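Local coordinates for protein peptidoglycan-N-acetylglucosamine deacetylase BC_1960 (Bacillus cereus, PDB 4L1G) that removes the acetyl group from N-acetylglucosamine residues of peptidoglycan, and also from chitin oligomers, with the help of a zinc ion, at residues Pro83-Thr88 with His225-Gly229. Sequence-based numbering, arbitrary orientation.
Sequences PDLEFT and HSTPG. With ACT (acetate ion), chain F.
Nonpolar contact between the two loops comes from the ring of P228 and the methylene of F87. P228 lays its CG against the methylene of D84 (CG to CB 3.6 Å), and N110 of helix 108-113 touches the same proline. F87 sets its CB beside CA and CB of S226, a residue small enough to sit close under T88 as well. The F87 ring, its CG anti to the carbonyl carbon (chi1 -57°), makes a polar edge contact with the T227 carbonyl, with CD2 3.6 Å from O; an aromatic C-H edge, slightly positive, suits an oxygen there. L232 packs on F87 as well.

Polar contact is organised by D84, a buried aspartate that offers two acceptor oxygens, each taking several donors. OD1 accepts F87 N at 2.8 Å on its syn side, and E86 N comes from above the carboxylate plane, which makes an Asx turn and Asx motif just ahead of helix 89-97. OD2 receives T88 N on its syn side and the T88 hydroxyl at 2.6 Å, nearly in line with the C-O bond. Four donors from three residues fix the carboxylate's rotation about CB-CG. Across the gap, water 1 donates to D84 OD1 and accepts from G229 N at 3.1 Å; glycine readily adopts the positive phi (75°) found there. S226 OG lies 3.4 Å from T88 OG1, at most a weak bond, since D80 O competes for its proton.

Both loops follow parallel strands, 74-80 and 221-225, of the NodB-type deacetylase barrel, whose ends carry D80, the predicted proton acceptor, and H225, the predicted proton donor. T227 turns from the 83-88 loop, its hydroxyl hydrogen-bonded to the zinc ligand D81. H225 likewise leads its imidazole away, and NE2 donates to OXT of an acetate, probably from the crystallisation liquor, at 2.9 Å.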
ATOM      1  N   PRO A  83      -3.139   4.653   9.778  1.00 14.48           N
ATOM      2  CA  PRO A  83      -2.585   3.894  10.901  1.00 15.07           C
ATOM      3  C   PRO A  83      -3.670   3.463  11.876  1.00 15.94           C
ATOM      4  O   PRO A  83      -4.812   3.904  11.765  1.00 16.16           O
ATOM      5  CB  PRO A  83      -1.676   4.915  11.579  1.00 15.62           C
ATOM      6  CG  PRO A  83      -2.367   6.207  11.349  1.00 15.81           C
ATOM      7  CD  PRO A  83      -2.966   6.104   9.966  1.00 14.89           C
ATOM      8  N   ASP A  84      -3.309   2.599  12.816  1.00 20.44           N
ATOM      9  CA  ASP A  84      -4.200   2.239  13.909  1.00 21.60           C
ATOM     10  C   ASP A  84      -3.370   2.020  15.165  1.00 22.58           C
ATOM     11  O   ASP A  84      -2.145   2.111  15.127  1.00 22.33           O
ATOM     12  CB  ASP A  84      -5.004   0.982  13.576  1.00 21.44           C
ATOM     13  CG  ASP A  84      -4.175  -0.283  13.667  1.00 21.37           C
ATOM     14  OD1 ASP A  84      -4.604  -1.225  14.365  1.00 22.15           O
ATOM     15  OD2 ASP A  84      -3.099  -0.337  13.037  1.00 20.63           O
ATOM     16  N   LEU A  85      -4.037   1.722  16.273  1.00 24.89           N
ATOM     17  CA  LEU A  85      -3.362   1.578  17.556  1.00 26.04           C
ATOM     18  C   LEU A  85      -2.733   0.203  17.762  1.00 26.25           C
ATOM     19  O   LEU A  85      -1.733   0.074  18.466  1.00 26.86           O
ATOM     20  CB  LEU A  85      -4.336   1.877  18.697  1.00 27.49           C
ATOM     21  CG  LEU A  85      -4.086   3.145  19.517  1.00 28.51           C
ATOM     22  CD1 LEU A  85      -3.284   4.168  18.726  1.00 27.47           C
ATOM     23  CD2 LEU A  85      -5.411   3.735  19.964  1.00 29.32           C
ATOM     24  N   GLU A  86      -3.312  -0.824  17.150  1.00 29.81           N
ATOM     25  CA  GLU A  86      -2.856  -2.184  17.407  1.00 30.17           C
ATOM     26  C   GLU A  86      -1.985  -2.781  16.301  1.00 28.98           C
ATOM     27  O   GLU A  86      -0.826  -3.118  16.535  1.00 29.08           O
ATOM     28  CB  GLU A  86      -4.038  -3.109  17.694  1.00 30.97           C
ATOM     29  CG  GLU A  86      -3.613  -4.504  18.115  1.00 31.59           C
ATOM     30  CD  GLU A  86      -4.783  -5.434  18.349  1.00 32.46           C
ATOM     31  OE1 GLU A  86      -4.542  -6.630  18.620  1.00 33.10           O
ATOM     32  OE2 GLU A  86      -5.941  -4.972  18.264  1.00 32.75           O
ATOM     33  N   PHE A  87      -2.542  -2.910  15.103  1.00 18.71           N
ATOM     34  CA  PHE A  87      -1.880  -3.663  14.037  1.00 17.72           C
ATOM     35  C   PHE A  87      -0.677  -2.966  13.407  1.00 16.88           C
ATOM     36  O   PHE A  87       0.346  -3.602  13.166  1.00 16.63           O
ATOM     37  CB  PHE A  87      -2.889  -4.098  12.973  1.00 16.51           C
ATOM     38  CG  PHE A  87      -4.015  -4.919  13.523  1.00 17.33           C
ATOM     39  CD1 PHE A  87      -3.764  -6.139  14.131  1.00 18.09           C
ATOM     40  CD2 PHE A  87      -5.323  -4.469  13.445  1.00 17.56           C
ATOM     41  CE1 PHE A  87      -4.795  -6.898  14.648  1.00 19.10           C
ATOM     42  CE2 PHE A  87      -6.357  -5.223  13.959  1.00 18.56           C
ATOM     43  CZ  PHE A  87      -6.093  -6.440  14.563  1.00 19.34           C
ATOM     44  N   THR A  88      -0.793  -1.668  13.146  1.00 16.42           N
ATOM     45  CA  THR A  88       0.321  -0.918  12.566  1.00 15.79           C
ATOM     46  C   THR A  88       1.628  -0.987  13.383  1.00 16.40           C
ATOM     47  O   THR A  88       2.691  -1.230  12.812  1.00 15.92           O
ATOM     48  CB  THR A  88      -0.056   0.549  12.247  1.00 15.55           C
ATOM     49  OG1 THR A  88      -1.226   0.573  11.421  1.00 15.01           O
ATOM     50  CG2 THR A  88       1.085   1.250  11.523  1.00 14.97           C
ATOM     51  N   HIS A 225      -3.630  -5.563   5.251  1.00 14.52           N
ATOM     52  CA  HIS A 225      -4.340  -4.458   5.884  1.00 15.05           C
ATOM     53  C   HIS A 225      -3.891  -4.206   7.320  1.00 15.02           C
ATOM     54  O   HIS A 225      -3.459  -5.120   8.020  1.00 15.38           O
ATOM     55  CB  HIS A 225      -5.855  -4.701   5.860  1.00 16.08           C
ATOM     56  CG  HIS A 225      -6.453  -4.673   4.488  1.00 14.95           C
ATOM     57  ND1 HIS A 225      -6.529  -5.790   3.684  1.00 15.02           N
ATOM     58  CD2 HIS A 225      -7.003  -3.660   3.776  1.00 13.59           C
ATOM     59  CE1 HIS A 225      -7.100  -5.468   2.537  1.00 13.71           C
ATOM     60  NE2 HIS A 225      -7.397  -4.180   2.567  1.00 12.88           N
ATOM     61  N   SER A 226      -3.995  -2.952   7.745  1.00 19.69           N
ATOM     62  CA  SER A 226      -3.806  -2.591   9.143  1.00 19.76           C
ATOM     63  C   SER A 226      -4.972  -1.709   9.579  1.00 20.06           C
ATOM     64  O   SER A 226      -4.783  -0.666  10.202  1.00 19.66           O
ATOM     65  CB  SER A 226      -2.468  -1.879   9.355  1.00 18.62           C
ATOM     66  OG  SER A 226      -2.337  -0.765   8.491  1.00 17.98           O
ATOM     67  N   THR A 227      -6.179  -2.151   9.236  1.00 18.21           N
ATOM     68  CA  THR A 227      -7.406  -1.411   9.508  1.00 18.34           C
ATOM     69  C   THR A 227      -7.758  -1.441  10.992  1.00 18.91           C
ATOM     70  O   THR A 227      -7.730  -2.504  11.613  1.00 19.67           O
ATOM     71  CB  THR A 227      -8.592  -2.022   8.728  1.00 18.69           C
ATOM     72  OG1 THR A 227      -8.183  -2.344   7.392  1.00 18.23           O
ATOM     73  CG2 THR A 227      -9.767  -1.059   8.683  1.00 18.14           C
ATOM     74  N   PRO A 228      -8.087  -0.270  11.565  1.00 16.68           N
ATOM     75  CA  PRO A 228      -8.577  -0.188  12.946  1.00 18.32           C
ATOM     76  C   PRO A 228      -9.767  -1.117  13.169  1.00 19.11           C
ATOM     77  O   PRO A 228     -10.716  -1.099  12.382  1.00 18.91           O
ATOM     78  CB  PRO A 228      -9.025   1.270  13.069  1.00 18.54           C
ATOM     79  CG  PRO A 228      -8.164   2.005  12.110  1.00 17.41           C
ATOM     80  CD  PRO A 228      -7.927   1.063  10.956  1.00 16.31           C
ATOM     81  N   GLY A 229      -9.702  -1.934  14.214  1.00 24.32           N
ATOM     82  CA  GLY A 229     -10.791  -2.831  14.556  1.00 25.33           C
ATOM     83  C   GLY A 229     -10.916  -4.046  13.654  1.00 25.21           C
ATOM     84  O   GLY A 229     -11.851  -4.832  13.795  1.00 26.10           O
TER
HETATM   85  C   ACT F 302      -8.511  -1.681  -0.172  1.00 32.34           C
HETATM   86  O   ACT F 302      -9.749  -1.805  -0.066  1.00 45.66           O
HETATM   87  OXT ACT F 302      -7.853  -1.894   0.868  1.00 31.48           O
HETATM   88  CH3 ACT F 302      -7.853  -1.301  -1.468  1.00 28.83           C
HETATM   89  O   HOH W   1      -6.980  -1.610  15.600  1.00 32.25           O